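Local atomic coordinates of EF-P arginine 32 rhamnosyl-transferase (Pseudomonas putida KT2440, PDB entry 5NV8), a protein that belongs to the EarP family of bacterial glycosyltransferases, has a two-lobed GT-B type fold, and binds 2'-deoxy-thymidine-beta-L-rhamnose. Residues H45-R50 / A381-Y386; L199-F204 / Q349-A354; N213-L218 / C225-P230. All coordinates share one frame; numbering follows the deposited sequence.

In the fold
The three contacts fall into two groups. Contacts 2 and 3 are neighbours, their centres about 8 Å apart, and share the six-stranded mixed sheet: strands 199-203 and 225-230 run side by side in it, while helix 211-220 packs on it and helix 347-355 reaches it through W351. Contact 1 sits across the chain's centre, about 39 Å from contact 2 and 41 Å from contact 3 between centres. Along the chain, contact 3 is nested in the loop closed by contact 2, and both lie inside that closed by contact 1. This long closure returns the C-terminal helix 378-387 to the N-terminal lobe, as is common in GT-B proteins, leaving the other two inside the C-terminal Rossmann-like lobe.

Contact 1: H45-R50 / A381-Y386; sequences HGLAVR and ALVHFY
V383 lies against the ring of H45 and the tip of L47, and through this small patch the C-terminal helix 378-387 meets the turn that leads into strand 48-51. The pairing exemplifies a recurring feature of GT-B enzymes, in which the chain, after building its second lobe, sends its last helix back to the first Rossmann-like lobe. V383 makes the largest contribution. Its CG2 methyl stands over one face of the H45 imidazole, 3.8 Å from the ring centroid and 27° off the normal, a CH-pi contact displaced toward the ring's rim. The offset is toward ND1, which lies 3.5 Å from CG2 of V383. The same nitrogen has CG1 of V383 at 3.6 Å; CG2 stands over the face while CG1, on the same side of the plane, lies out beyond ND1. Holding CG1 anti to the backbone N (chi1 156°) lets V383 present this forked end to the histidine.

L47 extends alongside V383 in the opposite direction. Behind it, L47 also packs on L41 of helix 30-43 and W18 of strand 17-20. One turn further along the terminal helix, Y386 rests on A16. The interface is shallow: H45, L47 and V383 all keep part of their surface exposed. Its apolar margin is the approach of L47 CD1 to V383 CG2, 3.9 Å, made by the same methyl that stands over the imidazole.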
# COMPACT_ATOMS: atom_id res chain seq x y z
N HIS A 45 -12.77 -14.71 -12.26
CA HIS A 45 -13.10 -14.81 -13.67
C HIS A 45 -12.87 -16.19 -14.26
O HIS A 45 -13.09 -16.37 -15.47
CB HIS A 45 -12.32 -13.75 -14.47
CG HIS A 45 -12.66 -12.34 -14.10
ND1 HIS A 45 -13.59 -11.59 -14.78
CD2 HIS A 45 -12.20 -11.56 -13.09
CE1 HIS A 45 -13.69 -10.40 -14.22
NE2 HIS A 45 -12.86 -10.35 -13.19
N GLY A 46 -12.44 -17.16 -13.46
CA GLY A 46 -12.33 -18.54 -13.92
C GLY A 46 -11.40 -18.74 -15.10
O GLY A 46 -11.68 -19.58 -15.96
N LEU A 47 -10.32 -17.98 -15.18
CA LEU A 47 -9.39 -18.06 -16.30
C LEU A 47 -8.21 -18.94 -15.95
O LEU A 47 -7.82 -19.07 -14.78
CB LEU A 47 -8.90 -16.67 -16.70
CG LEU A 47 -9.93 -15.72 -17.33
CD1 LEU A 47 -9.44 -14.28 -17.24
CD2 LEU A 47 -10.20 -16.11 -18.77
N ALA A 48 -7.63 -19.55 -16.97
CA ALA A 48 -6.41 -20.35 -16.82
C ALA A 48 -5.23 -19.43 -17.10
O ALA A 48 -4.91 -19.15 -18.26
CB ALA A 48 -6.42 -21.55 -17.76
N VAL A 49 -4.59 -18.95 -16.04
CA VAL A 49 -3.50 -18.00 -16.19
C VAL A 49 -2.21 -18.64 -15.69
O VAL A 49 -2.21 -19.46 -14.76
CB VAL A 49 -3.79 -16.67 -15.45
CG1 VAL A 49 -5.23 -16.23 -15.69
CG2 VAL A 49 -3.49 -16.78 -13.96
N ARG A 50 -1.11 -18.28 -16.34
CA ARG A 50 0.21 -18.74 -15.95
C ARG A 50 1.12 -17.52 -15.84
O ARG A 50 1.35 -16.82 -16.83
CB ARG A 50 0.77 -19.76 -16.95
CG ARG A 50 0.49 -19.43 -18.42
CD ARG A 50 0.41 -20.69 -19.28
NE ARG A 50 0.62 -20.38 -20.70
CZ ARG A 50 0.07 -21.05 -21.71
NH1 ARG A 50 -0.74 -22.08 -21.47
NH2 ARG A 50 0.32 -20.69 -22.96
N ALA A 381 -11.88 -4.72 -15.69
CA ALA A 381 -11.59 -3.85 -16.83
C ALA A 381 -10.76 -4.57 -17.89
O ALA A 381 -10.87 -4.26 -19.08
CB ALA A 381 -10.88 -2.59 -16.36
N LEU A 382 -9.94 -5.53 -17.48
CA LEU A 382 -9.17 -6.30 -18.46
C LEU A 382 -10.01 -7.39 -19.12
O LEU A 382 -9.74 -7.75 -20.26
CB LEU A 382 -7.93 -6.90 -17.79
CG LEU A 382 -6.90 -5.90 -17.27
CD1 LEU A 382 -5.74 -6.62 -16.60
CD2 LEU A 382 -6.40 -5.02 -18.40
N VAL A 383 -11.03 -7.90 -18.43
CA VAL A 383 -11.78 -9.03 -18.95
C VAL A 383 -12.89 -8.56 -19.89
O VAL A 383 -13.02 -9.08 -21.01
CB VAL A 383 -12.35 -9.87 -17.79
CG1 VAL A 383 -13.57 -10.65 -18.23
CG2 VAL A 383 -11.28 -10.82 -17.26
N HIS A 384 -13.70 -7.59 -19.46
CA HIS A 384 -14.79 -7.11 -20.31
C HIS A 384 -14.25 -6.51 -21.60
O HIS A 384 -14.93 -6.58 -22.64
CB HIS A 384 -15.63 -6.08 -19.56
CG HIS A 384 -16.50 -6.66 -18.49
ND1 HIS A 384 -17.39 -5.90 -17.75
CD2 HIS A 384 -16.62 -7.93 -18.03
CE1 HIS A 384 -18.01 -6.68 -16.89
NE2 HIS A 384 -17.57 -7.91 -17.03
N PHE A 385 -13.05 -5.93 -21.57
CA PHE A 385 -12.44 -5.42 -22.79
C PHE A 385 -12.13 -6.55 -23.76
O PHE A 385 -12.37 -6.42 -24.97
CB PHE A 385 -11.17 -4.64 -22.45
CG PHE A 385 -10.94 -3.44 -23.31
CD1 PHE A 385 -11.78 -2.34 -23.23
CD2 PHE A 385 -9.88 -3.39 -24.20
CE1 PHE A 385 -11.58 -1.23 -24.03
CE2 PHE A 385 -9.66 -2.28 -25.00
CZ PHE A 385 -10.51 -1.20 -24.91
N TYR A 386 -11.61 -7.67 -23.26
CA TYR A 386 -11.29 -8.79 -24.13
C TYR A 386 -12.55 -9.48 -24.64
O TYR A 386 -12.57 -9.97 -25.77
CB TYR A 386 -10.39 -9.79 -23.38
CG TYR A 386 -10.60 -11.23 -23.78
CD1 TYR A 386 -10.13 -11.72 -24.99
CD2 TYR A 386 -11.26 -12.12 -22.93
CE1 TYR A 386 -10.31 -13.03 -25.36
CE2 TYR A 386 -11.45 -13.44 -23.29
CZ TYR A 386 -10.97 -13.89 -24.50
OH TYR A 386 -11.16 -15.21 -24.87

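Contact 2: L199-F204 / Q349-A354; sequences LLISLF and QAWRAA. With TRH (2'-deoxy-thymidine-beta-L-rhamnose), chain B.
W351 of helix 347-355 pushes the six-membered end of its indole against two side chains of strand 199-203, which reach out to meet it from the opposite direction. At L199, methyl CD2 abuts the ring edge in the plane of the indole, 3.7 Å from W351 CZ2. Beside it I201 CD1 comes to 3.6 Å from W351 CH2; the extended isoleucine chain (chi2 177°) carries this methyl out to the ring. The tryptophan is wedged further by edge-to-face contacts with W214 and F280, which probably restrict the rotation of the indole. This is the tight part. Elsewhere on the helix Q349 and R352 are exposed, and the strand and helix backbones stay far apart, with 12.4 Å between the CA atoms of I201 and W351, a gap spanned by the indole and the isoleucine chain together.

Just beyond the strand's C-terminal end, F204 faces a different partner. One face of its ring receives the thymine methyl C5A of 2'-deoxy-thymidine-beta-L-rhamnose, 3.6 Å from F204 CD1. The strand is a central one of the parallel part of the sheet, and its C-terminal end opens on the ligand pocket, as in the C-terminal Rossmann-like lobe of GT-B proteins.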
# COMPACT_ATOMS: atom_id res chain seq x y z
N LEU A 199 -1.27 5.24 19.55
CA LEU A 199 -1.53 5.34 18.11
C LEU A 199 -0.66 4.32 17.37
O LEU A 199 0.56 4.27 17.58
CB LEU A 199 -1.23 6.75 17.61
CG LEU A 199 -1.68 7.11 16.19
CD1 LEU A 199 -3.17 7.42 16.15
CD2 LEU A 199 -0.87 8.28 15.64
N LEU A 200 -1.28 3.50 16.52
CA LEU A 200 -0.59 2.41 15.83
C LEU A 200 -0.30 2.87 14.41
O LEU A 200 -1.22 3.24 13.68
CB LEU A 200 -1.45 1.14 15.84
CG LEU A 200 -0.79 -0.24 15.64
CD1 LEU A 200 0.27 -0.52 16.70
CD2 LEU A 200 -1.81 -1.38 15.59
N ILE A 201 0.98 2.86 14.03
CA ILE A 201 1.45 3.36 12.75
C ILE A 201 2.31 2.29 12.10
O ILE A 201 3.29 1.83 12.70
CB ILE A 201 2.25 4.67 12.90
CG1 ILE A 201 1.40 5.78 13.53
CG2 ILE A 201 2.83 5.10 11.55
CD1 ILE A 201 2.19 7.06 13.76
N SER A 202 1.94 1.88 10.89
CA SER A 202 2.79 1.03 10.07
C SER A 202 3.59 1.91 9.12
O SER A 202 3.06 2.87 8.55
CB SER A 202 1.99 -0.01 9.29
OG SER A 202 1.20 0.58 8.27
N LEU A 203 4.87 1.59 8.95
CA LEU A 203 5.74 2.35 8.06
C LEU A 203 6.50 1.39 7.17
O LEU A 203 7.22 0.51 7.65
CB LEU A 203 6.70 3.25 8.85
CG LEU A 203 7.99 3.64 8.13
CD1 LEU A 203 7.68 4.63 7.01
CD2 LEU A 203 8.98 4.26 9.10
N PHE A 204 6.35 1.57 5.86
CA PHE A 204 6.99 0.74 4.85
C PHE A 204 7.36 1.67 3.70
O PHE A 204 6.48 2.12 2.95
CB PHE A 204 6.05 -0.38 4.39
CG PHE A 204 6.47 -1.07 3.13
CD1 PHE A 204 7.62 -1.85 3.09
CD2 PHE A 204 5.71 -0.95 1.98
CE1 PHE A 204 8.00 -2.49 1.92
CE2 PHE A 204 6.09 -1.59 0.81
CZ PHE A 204 7.23 -2.36 0.78
N GLN A 349 6.92 19.32 12.08
CA GLN A 349 5.90 20.35 11.93
C GLN A 349 4.68 19.83 11.18
O GLN A 349 3.54 20.07 11.58
CB GLN A 349 6.48 21.58 11.22
CG GLN A 349 7.55 22.32 12.00
CD GLN A 349 7.04 22.90 13.31
OE1 GLN A 349 5.86 23.22 13.45
NE2 GLN A 349 7.94 23.05 14.28
N ALA A 350 4.91 19.10 10.08
CA ALA A 350 3.81 18.59 9.28
C ALA A 350 2.99 17.57 10.05
O ALA A 350 1.75 17.62 10.05
CB ALA A 350 4.34 17.99 7.98
N TRP A 351 3.66 16.63 10.73
CA TRP A 351 2.95 15.59 11.46
C TRP A 351 2.04 16.17 12.53
O TRP A 351 0.87 15.77 12.65
CB TRP A 351 3.94 14.60 12.07
CG TRP A 351 3.33 13.65 13.05
CD1 TRP A 351 3.46 13.68 14.40
CD2 TRP A 351 2.49 12.53 12.74
NE1 TRP A 351 2.75 12.64 14.96
CE2 TRP A 351 2.15 11.92 13.97
CE3 TRP A 351 1.99 11.98 11.56
CZ2 TRP A 351 1.33 10.80 14.04
CZ3 TRP A 351 1.18 10.86 11.63
CH2 TRP A 351 0.86 10.28 12.87
N ARG A 352 2.54 17.13 13.31
CA ARG A 352 1.72 17.73 14.36
C ARG A 352 0.57 18.54 13.76
O ARG A 352 -0.54 18.53 14.31
CB ARG A 352 2.57 18.62 15.26
CG ARG A 352 3.58 17.86 16.10
CD ARG A 352 4.37 18.77 17.03
NE ARG A 352 5.57 19.29 16.39
CZ ARG A 352 6.79 18.78 16.56
NH1 ARG A 352 6.98 17.73 17.34
NH2 ARG A 352 7.82 19.33 15.93
N ALA A 353 0.81 19.23 12.64
CA ALA A 353 -0.26 19.96 11.98
C ALA A 353 -1.36 19.02 11.51
O ALA A 353 -2.55 19.32 11.67
CB ALA A 353 0.30 20.77 10.81
N ALA A 354 -0.99 17.88 10.93
CA ALA A 354 -2.00 16.93 10.47
C ALA A 354 -2.78 16.33 11.64
O ALA A 354 -3.97 16.04 11.50
CB ALA A 354 -1.35 15.82 9.64
O4P TRH B . 8.55 -0.08 -3.63
P2 TRH B . 7.66 -1.21 -4.02
O3P TRH B . 8.26 -2.64 -3.53
O1 TRH B . 7.41 -1.29 -5.61
C1 TRH B . 8.06 -0.31 -6.45
C2 TRH B . 7.60 -0.45 -7.90
O2 TRH B . 7.38 -1.82 -8.25
C3 TRH B . 8.67 0.09 -8.85
O3 TRH B . 9.68 -0.91 -9.05
C4 TRH B . 9.30 1.32 -8.24
O4 TRH B . 8.28 2.30 -7.98
OPP TRH B . 6.22 -1.08 -3.30
P TRH B . 4.99 -1.95 -3.83
O1P TRH B . 4.60 -1.63 -5.23
O2P TRH B . 3.76 -1.71 -2.81
O5' TRH B . 5.37 -3.50 -3.64
C5' TRH B . 5.31 -4.08 -2.34
C4' TRH B . 4.66 -5.45 -2.47
O4' TRH B . 5.10 -6.22 -1.31
C3' TRH B . 3.17 -5.30 -2.29
O3' TRH B . 2.52 -6.53 -2.66
C2' TRH B . 3.12 -5.15 -0.79
C1' TRH B . 3.90 -6.42 -0.52
N11 TRH B . 4.24 -6.65 0.90
C21 TRH B . 3.95 -7.84 1.44
O21 TRH B . 3.40 -8.71 0.76
N31 TRH B . 4.26 -8.11 2.77
C41 TRH B . 4.88 -7.14 3.55
O41 TRH B . 5.14 -7.40 4.73
C51 TRH B . 5.19 -5.91 3.00
C5A TRH B . 5.81 -4.94 3.78
C61 TRH B . 4.87 -5.66 1.67

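Contact 3: N213-L218 / C225-P230; sequences NWLDAL and CHLLVP
With chi1 at -58°, L218 swings CG anti to its own carbonyl carbon, while C225 sets SG anti to its backbone N (chi1 172°); together these torsions bring L218 CD1 to 3.7 Å from the C225 sulfur. The second pair follows the same pattern one helical turn back. L215 and L227 meet through their CD2 methyls, 3.9 Å apart, the two side chains crossing at about a right angle. L215 sets off past the strand and turns only its outer end to it, whereas L218, C225 and L227 leave their backbones facing the other segment.

The helix and strand are the second and third elements of a beta-alpha-beta unit that starts with strand 199-203, to which strand 225-230 pairs in parallel. C225 and L227, two residues apart, lie on the helix-facing side of the sheet, and I201 of the neighbouring strand touches both. Helix 347-355 closes in from another direction, placing W351 against L218. At the far end of the strand, P230 reaches the ligand pocket.

All four touching residues are buried, and between the segments they offer only methyls and a sulfur. Dispersion and the exclusion of water therefore probably hold this joint, with the thiol serving as a soft apolar surface.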
# COMPACT_ATOMS: atom_id res chain seq x y z
N ASN A 213 13.57 13.08 11.80
CA ASN A 213 12.74 14.16 12.31
C ASN A 213 11.35 13.65 12.71
O ASN A 213 10.76 14.15 13.68
CB ASN A 213 12.62 15.27 11.26
CG ASN A 213 13.93 16.02 11.06
OD1 ASN A 213 14.79 16.04 11.94
ND2 ASN A 213 14.07 16.66 9.90
N TRP A 214 10.82 12.67 11.98
CA TRP A 214 9.51 12.12 12.31
C TRP A 214 9.56 11.33 13.61
O TRP A 214 8.71 11.50 14.49
CB TRP A 214 8.99 11.25 11.17
CG TRP A 214 7.53 10.97 11.26
CD1 TRP A 214 6.60 11.68 11.95
CD2 TRP A 214 6.82 9.89 10.62
NE1 TRP A 214 5.35 11.12 11.79
CE2 TRP A 214 5.46 10.02 10.98
CE3 TRP A 214 7.20 8.84 9.79
CZ2 TRP A 214 4.49 9.14 10.53
CZ3 TRP A 214 6.23 7.96 9.34
CH2 TRP A 214 4.89 8.12 9.71
N LEU A 215 10.56 10.45 13.75
CA LEU A 215 10.68 9.67 14.97
C LEU A 215 10.98 10.55 16.18
O LEU A 215 10.60 10.20 17.30
CB LEU A 215 11.77 8.60 14.81
CG LEU A 215 11.67 7.68 13.59
CD1 LEU A 215 12.80 6.66 13.61
CD2 LEU A 215 10.32 6.99 13.52
N ASP A 216 11.66 11.68 15.98
CA ASP A 216 11.83 12.63 17.06
C ASP A 216 10.50 13.25 17.46
O ASP A 216 10.26 13.52 18.64
CB ASP A 216 12.83 13.72 16.66
CG ASP A 216 14.26 13.21 16.61
OD1 ASP A 216 14.55 12.18 17.25
OD2 ASP A 216 15.09 13.85 15.93
N ALA A 217 9.62 13.49 16.48
CA ALA A 217 8.30 14.03 16.79
C ALA A 217 7.45 13.03 17.56
O ALA A 217 6.79 13.39 18.54
CB ALA A 217 7.60 14.45 15.49
N LEU A 218 7.46 11.76 17.13
CA LEU A 218 6.68 10.74 17.83
C LEU A 218 7.21 10.50 19.24
O LEU A 218 6.43 10.37 20.19
CB LEU A 218 6.70 9.44 17.03
CG LEU A 218 6.16 9.49 15.59
CD1 LEU A 218 6.18 8.11 14.94
CD2 LEU A 218 4.76 10.07 15.56
N CYS A 225 3.10 6.18 21.03
CA CYS A 225 3.03 5.71 19.65
C CYS A 225 3.66 4.33 19.57
O CYS A 225 4.74 4.10 20.12
CB CYS A 225 3.73 6.67 18.69
SG CYS A 225 3.89 6.06 16.99
N HIS A 226 2.97 3.41 18.88
CA HIS A 226 3.48 2.07 18.61
C HIS A 226 3.69 1.94 17.11
O HIS A 226 2.72 1.91 16.34
CB HIS A 226 2.51 1.00 19.13
CG HIS A 226 3.13 -0.35 19.31
ND1 HIS A 226 2.69 -1.26 20.25
CD2 HIS A 226 4.17 -0.94 18.67
CE1 HIS A 226 3.43 -2.35 20.18
NE2 HIS A 226 4.33 -2.19 19.23
N LEU A 227 4.95 1.86 16.69
CA LEU A 227 5.32 1.82 15.28
C LEU A 227 5.70 0.40 14.89
O LEU A 227 6.58 -0.20 15.52
CB LEU A 227 6.47 2.79 15.00
CG LEU A 227 6.97 2.94 13.56
CD1 LEU A 227 6.00 3.75 12.73
CD2 LEU A 227 8.35 3.58 13.54
N LEU A 228 5.06 -0.12 13.86
CA LEU A 228 5.32 -1.46 13.35
C LEU A 228 6.07 -1.34 12.03
O LEU A 228 5.60 -0.69 11.10
CB LEU A 228 4.02 -2.24 13.17
CG LEU A 228 3.21 -2.43 14.46
CD1 LEU A 228 1.91 -3.18 14.20
CD2 LEU A 228 4.02 -3.11 15.54
N VAL A 229 7.24 -1.97 11.96
CA VAL A 229 8.18 -1.79 10.86
C VAL A 229 8.52 -3.17 10.30
O VAL A 229 9.29 -3.92 10.87
CB VAL A 229 9.45 -1.06 11.33
CG1 VAL A 229 10.48 -1.02 10.21
CG2 VAL A 229 9.11 0.35 11.81
N PRO A 230 7.94 -3.52 9.14
CA PRO A 230 8.36 -4.75 8.46
C PRO A 230 9.80 -4.66 7.98
O PRO A 230 10.37 -3.58 7.82
CB PRO A 230 7.38 -4.85 7.29
CG PRO A 230 6.19 -4.03 7.70
CD PRO A 230 6.76 -2.91 8.52